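Local coordinates for Rho-related gtp-binding protein RHOD (Homo sapiens, PDB 2J1L), which belongs to the Rho branch of the Ras superfamily of small GTP-binding proteins and holds guanosine-5'-diphosphate in a pocket of its nucleotide-binding fold, at residues Q174-A177 with R178-G181; E187-A190 with R191-D194. All coordinates share one frame; numbering follows the deposited sequence.

Interaction 1 (Q174-A177 with R178-G181)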
ATOM      1  N   GLN A 174       7.594   2.931  -9.477  1.00 69.78           N
ATOM      2  CA  GLN A 174       8.869   2.365  -9.056  1.00 69.73           C
ATOM      3  C   GLN A 174       9.837   3.475  -8.662  1.00 69.25           C
ATOM      4  O   GLN A 174      10.490   3.395  -7.627  1.00 68.54           O
ATOM      5  CB  GLN A 174       9.458   1.502 -10.186  1.00 70.03           C
ATOM      6  CG  GLN A 174      10.292   0.330  -9.706  1.00 71.03           C
ATOM      7  CD  GLN A 174       9.974  -0.945 -10.459  1.00 72.53           C
ATOM      8  OE1 GLN A 174      10.200  -1.036 -11.669  1.00 73.62           O
ATOM      9  NE2 GLN A 174       9.438  -1.939  -9.749  1.00 72.48           N
ATOM     10  N   GLU A 175       9.916   4.505  -9.500  1.00 69.24           N
ATOM     11  CA  GLU A 175      10.693   5.709  -9.197  1.00 69.46           C
ATOM     12  C   GLU A 175      10.339   6.320  -7.830  1.00 69.20           C
ATOM     13  O   GLU A 175      11.220   6.601  -7.025  1.00 68.65           O
ATOM     14  CB  GLU A 175      10.486   6.776 -10.281  1.00 69.80           C
ATOM     15  CG  GLU A 175      11.007   6.439 -11.684  1.00 71.45           C
ATOM     16  CD  GLU A 175      12.478   5.996 -11.707  1.00 73.91           C
ATOM     17  OE1 GLU A 175      12.748   4.788 -11.509  1.00 74.98           O
ATOM     18  OE2 GLU A 175      13.363   6.853 -11.950  1.00 75.33           O
ATOM     19  N   MET A 176       9.052   6.531  -7.578  1.00 69.29           N
ATOM     20  CA  MET A 176       8.593   6.964  -6.257  1.00 69.42           C
ATOM     21  C   MET A 176       9.182   6.098  -5.154  1.00 68.99           C
ATOM     22  O   MET A 176       9.700   6.611  -4.162  1.00 69.37           O
ATOM     23  CB  MET A 176       7.076   6.881  -6.168  1.00 69.77           C
ATOM     24  CG  MET A 176       6.471   7.352  -4.827  1.00 71.00           C
ATOM     25  SD  MET A 176       6.860   9.065  -4.364  1.00 74.83           S
ATOM     26  CE  MET A 176       6.876   9.919  -5.944  1.00 74.50           C
ATOM     27  N   ALA A 177       9.096   4.786  -5.332  1.00 68.38           N
ATOM     28  CA  ALA A 177       9.623   3.843  -4.355  1.00 68.11           C
ATOM     29  C   ALA A 177      11.104   4.090  -4.073  1.00 68.18           C
ATOM     30  O   ALA A 177      11.517   4.145  -2.901  1.00 67.93           O
ATOM     31  CB  ALA A 177       9.396   2.396  -4.823  1.00 67.79           C
ATOM     32  N   ARG A 178      11.900   4.229  -5.133  1.00 67.97           N
ATOM     33  CA  ARG A 178      13.311   4.534  -4.954  1.00 68.68           C
ATOM     34  C   ARG A 178      13.504   5.844  -4.191  1.00 67.61           C
ATOM     35  O   ARG A 178      14.316   5.897  -3.268  1.00 67.34           O
ATOM     36  CB  ARG A 178      14.087   4.559  -6.289  1.00 68.77           C
ATOM     37  CG  ARG A 178      14.362   3.162  -6.834  1.00 70.13           C
ATOM     38  CD  ARG A 178      15.446   3.118  -7.922  1.00 71.87           C
ATOM     39  NE  ARG A 178      14.914   3.062  -9.298  1.00 75.52           N
ATOM     40  CZ  ARG A 178      14.212   2.043  -9.829  1.00 76.44           C
ATOM     41  NH1 ARG A 178      13.802   2.112 -11.098  1.00 75.70           N
ATOM     42  NH2 ARG A 178      13.906   0.958  -9.111  1.00 77.21           N
ATOM     43  N   SER A 179      12.741   6.882  -4.524  1.00 66.67           N
ATOM     44  CA  SER A 179      13.018   8.190  -3.926  1.00 66.40           C
ATOM     45  C   SER A 179      12.532   8.277  -2.485  1.00 65.58           C
ATOM     46  O   SER A 179      12.804   9.250  -1.784  1.00 65.67           O
ATOM     47  CB  SER A 179      12.487   9.347  -4.780  1.00 66.15           C
ATOM     48  OG  SER A 179      11.094   9.297  -4.900  1.00 67.95           O
ATOM     49  N   VAL A 180      11.862   7.239  -2.025  1.00 64.69           N
ATOM     50  CA  VAL A 180      11.392   7.198  -0.658  1.00 64.32           C
ATOM     51  C   VAL A 180      12.057   6.072   0.168  1.00 63.90           C
ATOM     52  O   VAL A 180      11.705   5.835   1.331  1.00 63.61           O
ATOM     53  CB  VAL A 180       9.858   7.109  -0.684  1.00 64.46           C
ATOM     54  CG1 VAL A 180       9.315   6.229   0.431  1.00 65.03           C
ATOM     55  CG2 VAL A 180       9.284   8.500  -0.642  1.00 63.47           C
ATOM     56  N   GLY A 181      13.050   5.416  -0.426  1.00 63.50           N
ATOM     57  CA  GLY A 181      13.788   4.345   0.242  1.00 62.90           C
ATOM     58  C   GLY A 181      12.950   3.111   0.516  1.00 62.28           C
ATOM     59  O   GLY A 181      13.230   2.369   1.457  1.00 62.15           O
TER

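Interaction 2 (E187-A190 with R191-D194). With GDP (guanosine-5'-diphosphate), chain B.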
ATOM      1  N   GLU A 187       1.551  -3.261  -7.015  1.00 62.59           N
ATOM      2  CA  GLU A 187       0.274  -2.746  -7.486  1.00 63.11           C
ATOM      3  C   GLU A 187      -0.784  -3.811  -7.380  1.00 63.00           C
ATOM      4  O   GLU A 187      -0.497  -5.013  -7.538  1.00 63.19           O
ATOM      5  CB  GLU A 187       0.369  -2.412  -8.948  1.00 63.33           C
ATOM      6  CG  GLU A 187       1.174  -1.220  -9.229  1.00 64.52           C
ATOM      7  CD  GLU A 187       1.176  -0.895 -10.709  1.00 65.23           C
ATOM      8  OE1 GLU A 187       0.766  -1.752 -11.519  1.00 65.13           O
ATOM      9  OE2 GLU A 187       1.584   0.231 -11.049  1.00 65.58           O
ATOM     10  N   CYS A 188      -2.017  -3.362  -7.189  1.00 62.76           N
ATOM     11  CA  CYS A 188      -3.137  -4.268  -7.074  1.00 62.74           C
ATOM     12  C   CYS A 188      -4.423  -3.539  -7.375  1.00 62.57           C
ATOM     13  O   CYS A 188      -4.461  -2.310  -7.396  1.00 62.17           O
ATOM     14  CB  CYS A 188      -3.199  -4.797  -5.661  1.00 62.57           C
ATOM     15  SG  CYS A 188      -3.351  -3.457  -4.489  1.00 63.93           S
ATOM     16  N   SER A 189      -5.464  -4.323  -7.616  1.00 62.86           N
ATOM     17  CA  SER A 189      -6.820  -3.830  -7.688  1.00 63.37           C
ATOM     18  C   SER A 189      -7.643  -4.645  -6.711  1.00 63.64           C
ATOM     19  O   SER A 189      -7.780  -5.852  -6.884  1.00 64.06           O
ATOM     20  CB  SER A 189      -7.388  -3.995  -9.103  1.00 63.36           C
ATOM     21  OG  SER A 189      -8.764  -3.624  -9.143  1.00 63.28           O
ATOM     22  N   ALA A 190      -8.175  -4.003  -5.679  1.00 63.99           N
ATOM     23  CA  ALA A 190      -9.049  -4.692  -4.750  1.00 64.46           C
ATOM     24  C   ALA A 190     -10.356  -5.058  -5.449  1.00 65.58           C
ATOM     25  O   ALA A 190     -10.984  -6.063  -5.129  1.00 65.98           O
ATOM     26  CB  ALA A 190      -9.306  -3.831  -3.540  1.00 64.21           C
ATOM     27  N   ARG A 191     -10.753  -4.253  -6.431  1.00 66.87           N
ATOM     28  CA  ARG A 191     -11.986  -4.495  -7.169  1.00 67.77           C
ATOM     29  C   ARG A 191     -11.967  -5.811  -7.947  1.00 67.84           C
ATOM     30  O   ARG A 191     -12.960  -6.525  -7.956  1.00 67.95           O
ATOM     31  CB  ARG A 191     -12.265  -3.335  -8.133  1.00 68.33           C
ATOM     32  CG  ARG A 191     -13.525  -3.511  -8.986  1.00 70.03           C
ATOM     33  CD  ARG A 191     -14.783  -3.459  -8.119  1.00 72.66           C
ATOM     34  NE  ARG A 191     -15.049  -2.087  -7.673  1.00 74.17           N
ATOM     35  CZ  ARG A 191     -16.025  -1.300  -8.133  1.00 74.27           C
ATOM     36  NH1 ARG A 191     -16.885  -1.735  -9.054  1.00 74.57           N
ATOM     37  NH2 ARG A 191     -16.147  -0.064  -7.650  1.00 74.33           N
ATOM     38  N   LEU A 192     -10.854  -6.111  -8.613  1.00 68.13           N
ATOM     39  CA  LEU A 192     -10.733  -7.326  -9.416  1.00 68.39           C
ATOM     40  C   LEU A 192     -10.011  -8.439  -8.673  1.00 69.08           C
ATOM     41  O   LEU A 192      -9.573  -9.401  -9.293  1.00 68.52           O
ATOM     42  CB  LEU A 192      -9.960  -7.022 -10.701  1.00 68.37           C
ATOM     43  CG  LEU A 192     -10.471  -5.888 -11.598  1.00 68.38           C
ATOM     44  CD1 LEU A 192      -9.526  -5.674 -12.784  1.00 67.01           C
ATOM     45  CD2 LEU A 192     -11.899  -6.162 -12.075  1.00 67.33           C
ATOM     46  N   HIS A 193      -9.871  -8.305  -7.355  1.00 70.25           N
ATOM     47  CA  HIS A 193      -9.016  -9.200  -6.566  1.00 71.44           C
ATOM     48  C   HIS A 193      -7.714  -9.500  -7.309  1.00 71.10           C
ATOM     49  O   HIS A 193      -7.297 -10.648  -7.422  1.00 70.83           O
ATOM     50  CB  HIS A 193      -9.717 -10.528  -6.263  1.00 72.44           C
ATOM     51  CG  HIS A 193     -10.990 -10.404  -5.477  1.00 75.66           C
ATOM     52  ND1 HIS A 193     -11.944  -9.438  -5.735  1.00 78.50           N
ATOM     53  CD2 HIS A 193     -11.493 -11.174  -4.478  1.00 78.05           C
ATOM     54  CE1 HIS A 193     -12.963  -9.597  -4.905  1.00 79.11           C
ATOM     55  NE2 HIS A 193     -12.716 -10.645  -4.136  1.00 79.46           N
ATOM     56  N   ASP A 194      -7.079  -8.464  -7.829  1.00 70.89           N
ATOM     57  CA  ASP A 194      -5.884  -8.633  -8.639  1.00 70.92           C
ATOM     58  C   ASP A 194      -4.642  -8.278  -7.818  1.00 69.81           C
ATOM     59  O   ASP A 194      -4.419  -7.127  -7.474  1.00 69.80           O
ATOM     60  CB  ASP A 194      -6.000  -7.757  -9.896  1.00 71.49           C
ATOM     61  CG  ASP A 194      -4.789  -7.860 -10.824  1.00 73.62           C
ATOM     62  OD1 ASP A 194      -3.994  -8.821 -10.711  1.00 76.74           O
ATOM     63  OD2 ASP A 194      -4.648  -6.967 -11.691  1.00 76.53           O
TER
HETATM   64  PB  GDP B1194      -9.621   4.363   2.132  1.00 70.29           P
HETATM   65  O1B GDP B1194      -9.874   3.149   2.968  1.00 71.86           O
HETATM   66  O2B GDP B1194      -8.161   4.601   1.904  1.00 71.57           O
HETATM   67  O3B GDP B1194     -10.233   5.563   2.810  1.00 72.76           O
HETATM   68  O3A GDP B1194     -10.285   4.116   0.702  1.00 71.68           O
HETATM   69  PA  GDP B1194     -11.501   3.044   0.608  1.00 73.49           P
HETATM   70  O1A GDP B1194     -11.045   1.611   0.748  1.00 70.51           O
HETATM   71  O2A GDP B1194     -12.488   3.343   1.706  1.00 70.45           O
HETATM   72  O5' GDP B1194     -12.084   3.281  -0.882  1.00 71.09           O
HETATM   73  C5' GDP B1194     -12.330   4.588  -1.382  1.00 71.44           C
HETATM   74  C4' GDP B1194     -13.138   4.526  -2.666  1.00 73.02           C
HETATM   75  O4' GDP B1194     -12.445   3.874  -3.747  1.00 71.75           O
HETATM   76  C3' GDP B1194     -14.407   3.699  -2.456  1.00 74.67           C
HETATM   77  O3' GDP B1194     -15.426   4.098  -3.391  1.00 76.97           O
HETATM   78  C2' GDP B1194     -13.993   2.312  -2.833  1.00 73.07           C
HETATM   79  O2' GDP B1194     -15.081   1.503  -3.246  1.00 76.60           O
HETATM   80  C1' GDP B1194     -13.117   2.621  -4.014  1.00 70.42           C
HETATM   81  N9  GDP B1194     -12.147   1.547  -4.234  1.00 69.50           N
HETATM   82  C8  GDP B1194     -11.382   0.903  -3.331  1.00 69.86           C
HETATM   83  N7  GDP B1194     -10.575   0.001  -3.963  1.00 69.92           N
HETATM   84  C5  GDP B1194     -10.839   0.072  -5.275  1.00 68.20           C
HETATM   85  C6  GDP B1194     -10.349  -0.592  -6.481  1.00 69.17           C
HETATM   86  O6  GDP B1194      -9.454  -1.487  -6.434  1.00 69.71           O
HETATM   87  N1  GDP B1194     -10.899  -0.203  -7.636  1.00 69.34           N
HETATM   88  C2  GDP B1194     -11.856   0.745  -7.722  1.00 69.77           C
HETATM   89  N2  GDP B1194     -12.356   1.065  -8.938  1.00 69.92           N
HETATM   90  N3  GDP B1194     -12.354   1.401  -6.659  1.00 68.65           N
HETATM   91  C4  GDP B1194     -11.873   1.094  -5.443  1.00 68.96           C

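Interaction 1 (Q174-A177 with R178-G181)
Glu175 and Arg178 form a salt bridge on the last turns of helix 170-179, which ends in a Schellman motif. Their side chains lie one turn apart, and the end of Glu175 curls back to the guanidinium of Arg178. Glu175 OE1 stands 2.9 Å from Arg178 NH1. The hydrogen bond in this pair is weak, since the N-H points well off the acceptor. The carboxylate and guanidinium planes are 72° apart, far from the coplanar pairing of a two-pronged bridge. Both chains are bent where they meet. Glu175 turns at chi2, and Arg178 turns at chi3 (-100°), which swings its guanidinium back along the helix. That group also passes Gln174, whose CG lies 3.7 Å from Arg178 NH2. Gln174 O sits over one face of the guanidinium. The same oxygen accepts the backbone N-H of Arg178, and Glu175 O accepts that of Ser179, both as regular helical bonds.

Ser179 turns its hydroxyl back to the helix. With chi1 at 63°, OG lies between its own N and carbonyl carbon and donates to Met176 O at 3.1 Å. This oxygen is approached from the side. Met176 and Val180 meet loosely, SD to CG2. Met176, Ser179 and Val180 also touch helix 118-135, at Phe121, Phe125 and Tyr129, so this flank packs against the neighbouring helix while Arg178 is exposed.

At the end, Gly181 has positive phi and takes the C-prime place. Its N donates to Arg178 O, and the next amide, of Ala182, turns to Ala177 O. Val180 N also donates to Ala177 O, at 3.2 Å, from above the carbonyl plane.

Interaction 2 (E187-A190 with R191-D194)
Ser189 and Leu192 meet through the serine hydroxyl, and chi1 of Ser189 (175°) sets it there by placing OG opposite the backbone N. OG accepts the N-H of Leu192 at 3.3 Å. The bond is fairly straight. Leu192 takes chi1 -55°, which sets CG beside its own N, and CG then lies 3.8 Å from Ser189 OG. The hydroxyl has a further partner in Asp149 OD1, so it links the turn to another loop of the pocket.

The backbone closes around this serine. Ser189 N donates to Asp194 O at 3.0 Å. Asp194 N returns a bond to Ser189 O at 2.9 Å. The two residues form a single antiparallel hydrogen-bonded bridge, and the CB atoms of Ser189 and Asp194 lie 4.1 Å apart. Between them, Ala190 to His193 make a type I beta turn, whose closing bond from His193 N to Ala190 O is weak. His193 and Asp194 together face Ser189 as a G1 beta bulge. The positive phi of His193 (41°) fits the first position of that bulge.

The backbone at Ala190 and Arg191 meets guanosine-5'-diphosphate. Arg191 N donates to O6 of the ligand at 3.1 Å, and Ala190 N lies close to the same oxygen. Arg191 CB rests 3.5 Å from N1 of the base. Farther out, the arginine chain bends at chi2 and chi3, and its guanidinium comes obliquely near the amino group N2. Ala190 and His193 also touch Val53 of helix 47-55. This is the Ser-Ala loop of Ras-like proteins, the guanine-recognition element often called G5.

From the N terminus, the chain first reaches interaction 1, at the end of helix 170-179. That contact closes the last helical turns, and the chain then runs through strand 184-187, an outermost strand of the sheet. Interaction 2 opens at the end of this strand and closes a tight loop before helix 196-209. The two contacts are in series and neither nest nor cross. The centres of interaction 1 and interaction 2 are about 21 Å apart. The nearest atoms of interactions 1 and 2 are about 7 Å apart, without touching. Part of interaction 1 packs on helix 118-135. Interaction 2 joins the sheet edge to the guanine pocket and lies against helices 47-55 and 196-209.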